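Local coordinates for coat protein (Turnip yellow mosaic virus, PDB 2FZ2) that self-assembles into a T=3 icosahedral capsid of 180 copies that encloses the single-stranded RNA genome of the virus, at residues D[38-46]-D[163-171]; D[89-100]-D[148-159]. All coordinates share one frame; numbering follows the deposited sequence.

Each contact joins two antiparallel strands, but in different sheets of the same subunit. Contact 2 is the core pair: it lies near the centre of the chain, and one of its faces is almost wholly aliphatic and aromatic. Contact 1 is nearer the surface, with a short pairing at the ends of longer strands, two bulges and a proline-rich loop. Along the chain, contact 2 is nested inside the loop closed by contact 1, and strand 151-158 is followed by strand 169-182. The two meet at one end of the fold. There Ala42 CB packs on Ile157 CG1 at 3.5 Å, and the hydroxyls of Thr168 and Thr89 are probably hydrogen-bonded. Thr89 OG1 also bonds to Phe87 O.

Contact 1. Residues D[38-46]-D[163-171]; sequences EVLFAGTKD and APPASTCII
Phe41 holds CG beside its own backbone N (chi1 -75°). Ile170 turns CG1 to the same side, but less fully staggered (chi1 -32°). The two are a non-hydrogen-bonded pair, so both side chains stand on one face. The torsions put Ile170 CG2, anti to its backbone N, over the middle of the Phe41 ring, 4.1 Å from the centroid, in a CH-pi contact. Ile170 CD1 reaches Phe41 CE2 at 3.4 Å. Ile171 stands on the other face with Leu40 and Ala42; its CG2 meets Val39 CB at 3.7 Å, where the bulge turns the valine toward it.

The backbones pair antiparallel, with a classic bulge at each end. Val39 N and Leu40 N both donate to Ile171 O, at 2.8 and 3.1 Å. Ile171 N returns a bond to Leu40 O. At the far end Cys169 N, and weakly Thr168 N, turn to Ala42 O. Thr44 CG2 lies against the loop at Pro164 O, 3.5 Å away.

Glu38 OE1 is hydrogen-bonded to Thr108 of a second subunit, so this edge also meets the capsid interface. Strand 169-182 lies between strand 30-42 and strand 66-80. Its Ile170 bonds to His79, while Ile171 packs on Val76.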
loop_
_atom_site.group_PDB
_atom_site.type_symbol
_atom_site.label_atom_id
_atom_site.label_comp_id
_atom_site.label_asym_id
_atom_site.label_seq_id
_atom_site.Cartn_x
_atom_site.Cartn_y
_atom_site.Cartn_z
ATOM N N GLU D 38 42.398 115.725 -46.519
ATOM C CA GLU D 38 43.380 116.669 -46.034
ATOM C C GLU D 38 42.606 117.628 -45.162
ATOM O O GLU D 38 41.534 118.102 -45.550
ATOM C CB GLU D 38 44.018 117.413 -47.201
ATOM C CG GLU D 38 45.296 116.758 -47.687
ATOM C CD GLU D 38 45.726 117.255 -49.047
ATOM O OE1 GLU D 38 46.421 116.495 -49.763
ATOM O OE2 GLU D 38 45.367 118.406 -49.398
ATOM N N VAL D 39 43.135 117.890 -43.974
ATOM C CA VAL D 39 42.485 118.789 -43.031
ATOM C C VAL D 39 43.254 120.080 -42.858
ATOM O O VAL D 39 42.663 121.153 -42.799
ATOM C CB VAL D 39 42.362 118.166 -41.644
ATOM C CG1 VAL D 39 41.634 119.122 -40.734
ATOM C CG2 VAL D 39 41.641 116.818 -41.720
ATOM N N LEU D 40 44.576 119.980 -42.768
ATOM C CA LEU D 40 45.377 121.174 -42.586
ATOM C C LEU D 40 46.893 120.990 -42.641
ATOM O O LEU D 40 47.431 120.026 -42.093
ATOM C CB LEU D 40 44.996 121.796 -41.256
ATOM C CG LEU D 40 45.685 123.107 -40.952
ATOM C CD1 LEU D 40 45.742 123.996 -42.216
ATOM C CD2 LEU D 40 44.925 123.761 -39.827
ATOM N N PHE D 41 47.569 121.930 -43.299
ATOM C CA PHE D 41 49.024 121.914 -43.416
ATOM C C PHE D 41 49.526 122.975 -42.456
ATOM O O PHE D 41 49.750 124.133 -42.830
ATOM C CB PHE D 41 49.428 122.271 -44.831
ATOM C CG PHE D 41 49.206 121.165 -45.816
ATOM C CD1 PHE D 41 47.922 120.806 -46.196
ATOM C CD2 PHE D 41 50.284 120.491 -46.378
ATOM C CE1 PHE D 41 47.711 119.787 -47.125
ATOM C CE2 PHE D 41 50.084 119.474 -47.304
ATOM C CZ PHE D 41 48.794 119.121 -47.679
ATOM N N ALA D 42 49.725 122.566 -41.211
ATOM C CA ALA D 42 50.104 123.509 -40.175
ATOM C C ALA D 42 51.548 123.647 -39.805
ATOM O O ALA D 42 52.420 122.948 -40.323
ATOM C CB ALA D 42 49.310 123.206 -38.919
ATOM N N GLY D 43 51.761 124.582 -38.883
ATOM C CA GLY D 43 53.079 124.828 -38.343
ATOM C C GLY D 43 53.696 126.165 -38.660
ATOM O O GLY D 43 54.596 126.626 -37.954
ATOM N N THR D 44 53.198 126.793 -39.712
ATOM C CA THR D 44 53.733 128.059 -40.162
ATOM C C THR D 44 53.237 129.278 -39.410
ATOM O O THR D 44 53.967 130.257 -39.252
ATOM C CB THR D 44 53.441 128.225 -41.638
ATOM O OG1 THR D 44 52.651 127.111 -42.092
ATOM C CG2 THR D 44 54.740 128.275 -42.414
ATOM N N LYS D 45 51.994 129.222 -38.954
ATOM C CA LYS D 45 51.391 130.323 -38.208
ATOM C C LYS D 45 50.366 129.702 -37.288
ATOM O O LYS D 45 49.924 128.572 -37.530
ATOM C CB LYS D 45 50.701 131.316 -39.162
ATOM C CG LYS D 45 49.577 130.720 -40.050
ATOM C CD LYS D 45 49.530 131.346 -41.464
ATOM C CE LYS D 45 49.689 130.289 -42.584
ATOM N NZ LYS D 45 50.860 130.551 -43.501
ATOM N N ASP D 46 50.005 130.400 -36.217
ATOM C CA ASP D 46 48.989 129.837 -35.344
ATOM C C ASP D 46 47.761 129.868 -36.227
ATOM O O ASP D 46 47.564 130.804 -37.015
ATOM C CB ASP D 46 48.720 130.695 -34.102
ATOM C CG ASP D 46 49.978 131.129 -33.398
ATOM O OD1 ASP D 46 50.894 131.643 -34.082
ATOM O OD2 ASP D 46 50.046 130.969 -32.159
ATOM N N ALA D 163 58.930 131.396 -36.782
ATOM C CA ALA D 163 58.342 130.301 -37.543
ATOM C C ALA D 163 59.170 129.587 -38.599
ATOM O O ALA D 163 60.153 130.114 -39.110
ATOM C CB ALA D 163 57.039 130.781 -38.172
ATOM N N PRO D 164 58.759 128.356 -38.939
ATOM C CA PRO D 164 59.406 127.506 -39.938
ATOM C C PRO D 164 59.072 128.019 -41.335
ATOM O O PRO D 164 58.095 128.743 -41.522
ATOM C CB PRO D 164 58.779 126.145 -39.675
ATOM C CG PRO D 164 57.382 126.517 -39.283
ATOM C CD PRO D 164 57.644 127.631 -38.298
ATOM N N PRO D 165 59.871 127.633 -42.336
ATOM C CA PRO D 165 59.676 128.046 -43.722
ATOM C C PRO D 165 58.539 127.293 -44.355
ATOM O O PRO D 165 58.087 127.645 -45.441
ATOM C CB PRO D 165 61.006 127.718 -44.396
ATOM C CG PRO D 165 61.906 127.136 -43.288
ATOM C CD PRO D 165 60.987 126.688 -42.207
ATOM N N ALA D 166 58.075 126.249 -43.680
ATOM C CA ALA D 166 56.981 125.460 -44.219
ATOM C C ALA D 166 56.311 124.615 -43.161
ATOM O O ALA D 166 56.881 124.354 -42.101
ATOM C CB ALA D 166 57.481 124.570 -45.357
ATOM N N SER D 167 55.090 124.191 -43.476
ATOM C CA SER D 167 54.260 123.367 -42.604
ATOM C C SER D 167 55.104 122.285 -41.901
ATOM O O SER D 167 55.850 121.553 -42.558
ATOM C CB SER D 167 53.134 122.768 -43.454
ATOM O OG SER D 167 53.126 123.379 -44.758
ATOM N N THR D 168 55.012 122.225 -40.568
ATOM C CA THR D 168 55.774 121.259 -39.776
ATOM C C THR D 168 55.036 119.962 -39.690
ATOM O O THR D 168 55.587 118.948 -39.270
ATOM C CB THR D 168 55.966 121.665 -38.324
ATOM O OG1 THR D 168 54.680 121.851 -37.729
ATOM C CG2 THR D 168 56.832 122.908 -38.210
ATOM N N CYS D 169 53.769 119.990 -40.043
ATOM C CA CYS D 169 53.017 118.760 -39.993
ATOM C C CYS D 169 51.701 118.849 -40.730
ATOM O O CYS D 169 51.108 119.928 -40.888
ATOM C CB CYS D 169 52.781 118.350 -38.546
ATOM S SG CYS D 169 51.654 119.439 -37.695
ATOM N N ILE D 170 51.263 117.680 -41.179
ATOM C CA ILE D 170 50.037 117.534 -41.924
ATOM C C ILE D 170 48.991 116.819 -41.132
ATOM O O ILE D 170 49.263 115.808 -40.477
ATOM C CB ILE D 170 50.247 116.710 -43.147
ATOM C CG1 ILE D 170 51.664 116.940 -43.665
ATOM C CG2 ILE D 170 49.148 117.004 -44.133
ATOM C CD1 ILE D 170 51.724 117.700 -44.939
ATOM N N ILE D 171 47.777 117.332 -41.212
ATOM C CA ILE D 171 46.722 116.698 -40.494
ATOM C C ILE D 171 45.682 116.232 -41.451
ATOM O O ILE D 171 45.110 117.014 -42.195
ATOM C CB ILE D 171 46.103 117.628 -39.509
ATOM C CG1 ILE D 171 47.031 117.752 -38.307
ATOM C CG2 ILE D 171 44.763 117.070 -39.068
ATOM C CD1 ILE D 171 47.406 119.150 -37.981
#

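Contact 2. Residues D[89-100]-D[148-159]; sequences TTVGVCWVPAQS and LDSPKLLISITA. Unlike the reference sequence in segment 89-100: Gln99 (reference Asn).
Trp95 and Leu153 meet in the tightly packed half of this contact. Leu153 CD1 makes a CH-pi contact over one face of the six-membered ring, 3.5 Å from its centroid. Leu153 CB touches Trp95 CZ3 at the same distance. Further along this face, Ile157 CD1 packs on Val91 CG1 at 3.6 Å. Ile155 CD1 meets Val93 CG2 at 3.7 Å: chi1 (-57°) sets CG1 anti to the carbonyl carbon, and chi2 (-61°) then turns CD1 to the valine. Strand 66-80 closes over Val91 and Trp95, and Trp95 NE1 bonds to Val130 O.

The other face is more polar and partly open to solvent at Lys152, Ser156 and Thr158. Thr90 and Thr158 stand side by side there, CB to CB 3.7 Å. Lys152 runs along Val96, and its NZ bonds to Ser100 O at 3.3 Å, tying the strand to the turn 97-100. Asp149 OD1 makes a hydrogen bond to Ser144 and a salt bridge to Arg67, both of a third subunit.

A regular ladder joins the backbones, from Thr90 with Thr158 to Cys94 with Leu154. These are the two inner strands of a four-stranded sheet in the order 47-52, 151-158, 89-97, 114-118, which matches the C-H-E-F sheet of the viral jelly-roll.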
loop_
_atom_site.group_PDB
_atom_site.type_symbol
_atom_site.label_atom_id
_atom_site.label_comp_id
_atom_site.label_asym_id
_atom_site.label_seq_id
_atom_site.Cartn_x
_atom_site.Cartn_y
_atom_site.Cartn_z
ATOM N N THR D 89 56.057 122.133 -32.636
ATOM C CA THR D 89 54.763 122.795 -32.743
ATOM C C THR D 89 53.705 122.270 -31.774
ATOM O O THR D 89 53.700 121.094 -31.416
ATOM C CB THR D 89 54.230 122.664 -34.167
ATOM O OG1 THR D 89 55.255 123.048 -35.092
ATOM C CG2 THR D 89 53.028 123.538 -34.350
ATOM N N THR D 90 52.803 123.142 -31.346
ATOM C CA THR D 90 51.760 122.725 -30.422
ATOM C C THR D 90 50.490 122.482 -31.191
ATOM O O THR D 90 50.011 123.349 -31.920
ATOM C CB THR D 90 51.460 123.788 -29.357
ATOM O OG1 THR D 90 52.543 123.865 -28.425
ATOM C CG2 THR D 90 50.200 123.432 -28.613
ATOM N N VAL D 91 49.937 121.296 -31.014
ATOM C CA VAL D 91 48.716 120.936 -31.697
ATOM C C VAL D 91 47.663 120.470 -30.722
ATOM O O VAL D 91 47.932 119.648 -29.830
ATOM C CB VAL D 91 48.962 119.825 -32.679
ATOM C CG1 VAL D 91 47.783 119.681 -33.596
ATOM C CG2 VAL D 91 50.217 120.114 -33.446
ATOM N N GLY D 92 46.460 121.001 -30.906
ATOM C CA GLY D 92 45.353 120.653 -30.043
ATOM C C GLY D 92 44.332 119.893 -30.836
ATOM O O GLY D 92 44.104 120.192 -32.014
ATOM N N VAL D 93 43.703 118.923 -30.186
ATOM C CA VAL D 93 42.725 118.098 -30.860
ATOM C C VAL D 93 41.556 117.683 -30.012
ATOM O O VAL D 93 41.707 117.318 -28.843
ATOM C CB VAL D 93 43.370 116.818 -31.373
ATOM C CG1 VAL D 93 42.327 115.911 -31.992
ATOM C CG2 VAL D 93 44.435 117.156 -32.350
ATOM N N CYS D 94 40.383 117.709 -30.626
ATOM C CA CYS D 94 39.199 117.302 -29.923
ATOM C C CYS D 94 38.028 116.912 -30.793
ATOM O O CYS D 94 37.623 117.640 -31.705
ATOM C CB CYS D 94 38.768 118.385 -28.958
ATOM S SG CYS D 94 37.802 117.671 -27.637
ATOM N N TRP D 95 37.495 115.736 -30.501
ATOM C CA TRP D 95 36.353 115.223 -31.223
ATOM C C TRP D 95 35.151 115.703 -30.430
ATOM O O TRP D 95 35.122 115.603 -29.205
ATOM C CB TRP D 95 36.394 113.698 -31.264
ATOM C CG TRP D 95 37.357 113.133 -32.265
ATOM C CD1 TRP D 95 38.447 112.356 -32.007
ATOM C CD2 TRP D 95 37.293 113.274 -33.680
ATOM N NE1 TRP D 95 39.069 112.002 -33.180
ATOM C CE2 TRP D 95 38.379 112.554 -34.223
ATOM C CE3 TRP D 95 36.422 113.940 -34.544
ATOM C CZ2 TRP D 95 38.616 112.482 -35.589
ATOM C CZ3 TRP D 95 36.656 113.868 -35.900
ATOM C CH2 TRP D 95 37.746 113.144 -36.413
ATOM N N VAL D 96 34.151 116.209 -31.132
ATOM C CA VAL D 96 32.982 116.741 -30.465
ATOM C C VAL D 96 31.752 116.718 -31.389
ATOM O O VAL D 96 31.876 116.835 -32.606
ATOM C CB VAL D 96 33.315 118.176 -30.001
ATOM C CG1 VAL D 96 32.798 119.183 -30.990
ATOM C CG2 VAL D 96 32.759 118.422 -28.645
ATOM N N PRO D 97 30.549 116.538 -30.825
ATOM C CA PRO D 97 29.366 116.517 -31.692
ATOM C C PRO D 97 29.045 117.870 -32.297
ATOM O O PRO D 97 29.127 118.890 -31.628
ATOM C CB PRO D 97 28.246 116.018 -30.784
ATOM C CG PRO D 97 28.720 116.280 -29.394
ATOM C CD PRO D 97 30.218 116.307 -29.411
ATOM N N ALA D 98 28.685 117.860 -33.571
ATOM C CA ALA D 98 28.353 119.068 -34.303
ATOM C C ALA D 98 27.673 120.143 -33.456
ATOM O O ALA D 98 27.977 121.346 -33.577
ATOM C CB ALA D 98 27.458 118.708 -35.473
ATOM N N GLN D 99 26.749 119.693 -32.609
ATOM C CA GLN D 99 25.969 120.571 -31.749
ATOM C C GLN D 99 26.716 121.238 -30.613
ATOM O O GLN D 99 26.178 122.129 -29.963
ATOM C CB GLN D 99 24.818 119.803 -31.168
ATOM C CG GLN D 99 25.180 118.413 -30.805
ATOM C CD GLN D 99 23.956 117.626 -30.390
ATOM O OE1 GLN D 99 24.041 116.444 -30.027
ATOM N NE2 GLN D 99 22.794 118.282 -30.439
ATOM N N SER D 100 27.937 120.796 -30.342
ATOM C CA SER D 100 28.709 121.425 -29.285
ATOM C C SER D 100 29.281 122.719 -29.829
ATOM O O SER D 100 29.999 122.735 -30.829
ATOM C CB SER D 100 29.829 120.532 -28.813
ATOM O OG SER D 100 30.310 121.050 -27.593
ATOM N N LEU D 148 22.213 116.599 -35.918
ATOM C CA LEU D 148 23.065 117.702 -35.490
ATOM C C LEU D 148 24.167 117.321 -34.516
ATOM O O LEU D 148 24.804 118.202 -33.925
ATOM C CB LEU D 148 22.214 118.829 -34.903
ATOM C CG LEU D 148 20.719 118.500 -34.919
ATOM C CD1 LEU D 148 20.349 117.851 -33.617
ATOM C CD2 LEU D 148 19.895 119.745 -35.118
ATOM N N ASP D 149 24.387 116.020 -34.341
ATOM C CA ASP D 149 25.445 115.553 -33.460
ATOM C C ASP D 149 26.453 114.697 -34.192
ATOM O O ASP D 149 27.125 113.877 -33.569
ATOM C CB ASP D 149 24.919 114.753 -32.256
ATOM C CG ASP D 149 23.585 114.083 -32.510
ATOM O OD1 ASP D 149 23.080 113.424 -31.572
ATOM O OD2 ASP D 149 23.041 114.214 -33.626
ATOM N N SER D 150 26.546 114.865 -35.510
ATOM C CA SER D 150 27.523 114.112 -36.300
ATOM C C SER D 150 28.884 114.597 -35.809
ATOM O O SER D 150 28.989 115.643 -35.159
ATOM C CB SER D 150 27.383 114.429 -37.788
ATOM O OG SER D 150 26.515 115.539 -37.954
ATOM N N PRO D 151 29.944 113.853 -36.113
ATOM C CA PRO D 151 31.286 114.239 -35.677
ATOM C C PRO D 151 31.767 115.555 -36.241
ATOM O O PRO D 151 31.540 115.866 -37.423
ATOM C CB PRO D 151 32.152 113.077 -36.122
ATOM C CG PRO D 151 31.177 111.947 -36.330
ATOM C CD PRO D 151 29.954 112.594 -36.857
ATOM N N LYS D 152 32.431 116.308 -35.368
ATOM C CA LYS D 152 33.003 117.623 -35.658
ATOM C C LYS D 152 34.424 117.554 -35.118
ATOM O O LYS D 152 34.647 117.073 -34.011
ATOM C CB LYS D 152 32.220 118.714 -34.911
ATOM C CG LYS D 152 32.622 120.176 -35.171
ATOM C CD LYS D 152 32.012 121.100 -34.088
ATOM C CE LYS D 152 31.484 122.434 -34.643
ATOM N NZ LYS D 152 31.468 123.548 -33.616
ATOM N N LEU D 153 35.396 118.025 -35.881
ATOM C CA LEU D 153 36.759 117.960 -35.388
ATOM C C LEU D 153 37.337 119.331 -35.108
ATOM O O LEU D 153 37.246 120.243 -35.936
ATOM C CB LEU D 153 37.648 117.223 -36.377
ATOM C CG LEU D 153 39.125 117.245 -36.011
ATOM C CD1 LEU D 153 39.449 116.066 -35.120
ATOM C CD2 LEU D 153 39.945 117.197 -37.265
ATOM N N LEU D 154 37.941 119.466 -33.935
ATOM C CA LEU D 154 38.529 120.725 -33.528
ATOM C C LEU D 154 40.030 120.632 -33.512
ATOM O O LEU D 154 40.581 119.735 -32.876
ATOM C CB LEU D 154 38.038 121.091 -32.136
ATOM C CG LEU D 154 36.542 121.383 -32.093
ATOM C CD1 LEU D 154 36.110 121.761 -30.694
ATOM C CD2 LEU D 154 36.244 122.512 -33.053
ATOM N N ILE D 155 40.691 121.559 -34.199
ATOM C CA ILE D 155 42.156 121.571 -34.226
ATOM C C ILE D 155 42.725 122.938 -33.889
ATOM O O ILE D 155 42.264 123.960 -34.410
ATOM C CB ILE D 155 42.728 121.210 -35.600
ATOM C CG1 ILE D 155 42.228 119.842 -36.053
ATOM C CG2 ILE D 155 44.229 121.228 -35.529
ATOM C CD1 ILE D 155 42.630 118.746 -35.151
ATOM N N SER D 156 43.754 122.958 -33.051
ATOM C CA SER D 156 44.367 124.218 -32.672
ATOM C C SER D 156 45.865 124.153 -32.916
ATOM O O SER D 156 46.529 123.198 -32.507
ATOM C CB SER D 156 44.071 124.514 -31.191
ATOM O OG SER D 156 45.221 124.356 -30.365
ATOM N N ILE D 157 46.400 125.163 -33.593
ATOM C CA ILE D 157 47.830 125.193 -33.863
ATOM C C ILE D 157 48.469 126.407 -33.225
ATOM O O ILE D 157 47.950 127.522 -33.326
ATOM C CB ILE D 157 48.131 125.249 -35.367
ATOM C CG1 ILE D 157 47.481 124.070 -36.077
ATOM C CG2 ILE D 157 49.622 125.198 -35.602
ATOM C CD1 ILE D 157 47.818 122.762 -35.473
ATOM N N THR D 158 49.596 126.182 -32.562
ATOM C CA THR D 158 50.332 127.259 -31.919
ATOM C C THR D 158 51.746 127.097 -32.456
ATOM O O THR D 158 52.472 126.197 -32.037
ATOM C CB THR D 158 50.295 127.110 -30.377
ATOM O OG1 THR D 158 49.002 126.631 -29.962
ATOM C CG2 THR D 158 50.556 128.445 -29.714
ATOM N N ALA D 159 52.127 127.958 -33.399
ATOM C CA ALA D 159 53.442 127.869 -34.043
ATOM C C ALA D 159 54.574 128.608 -33.361
ATOM O O ALA D 159 54.345 129.448 -32.485
ATOM C CB ALA D 159 53.340 128.338 -35.479
#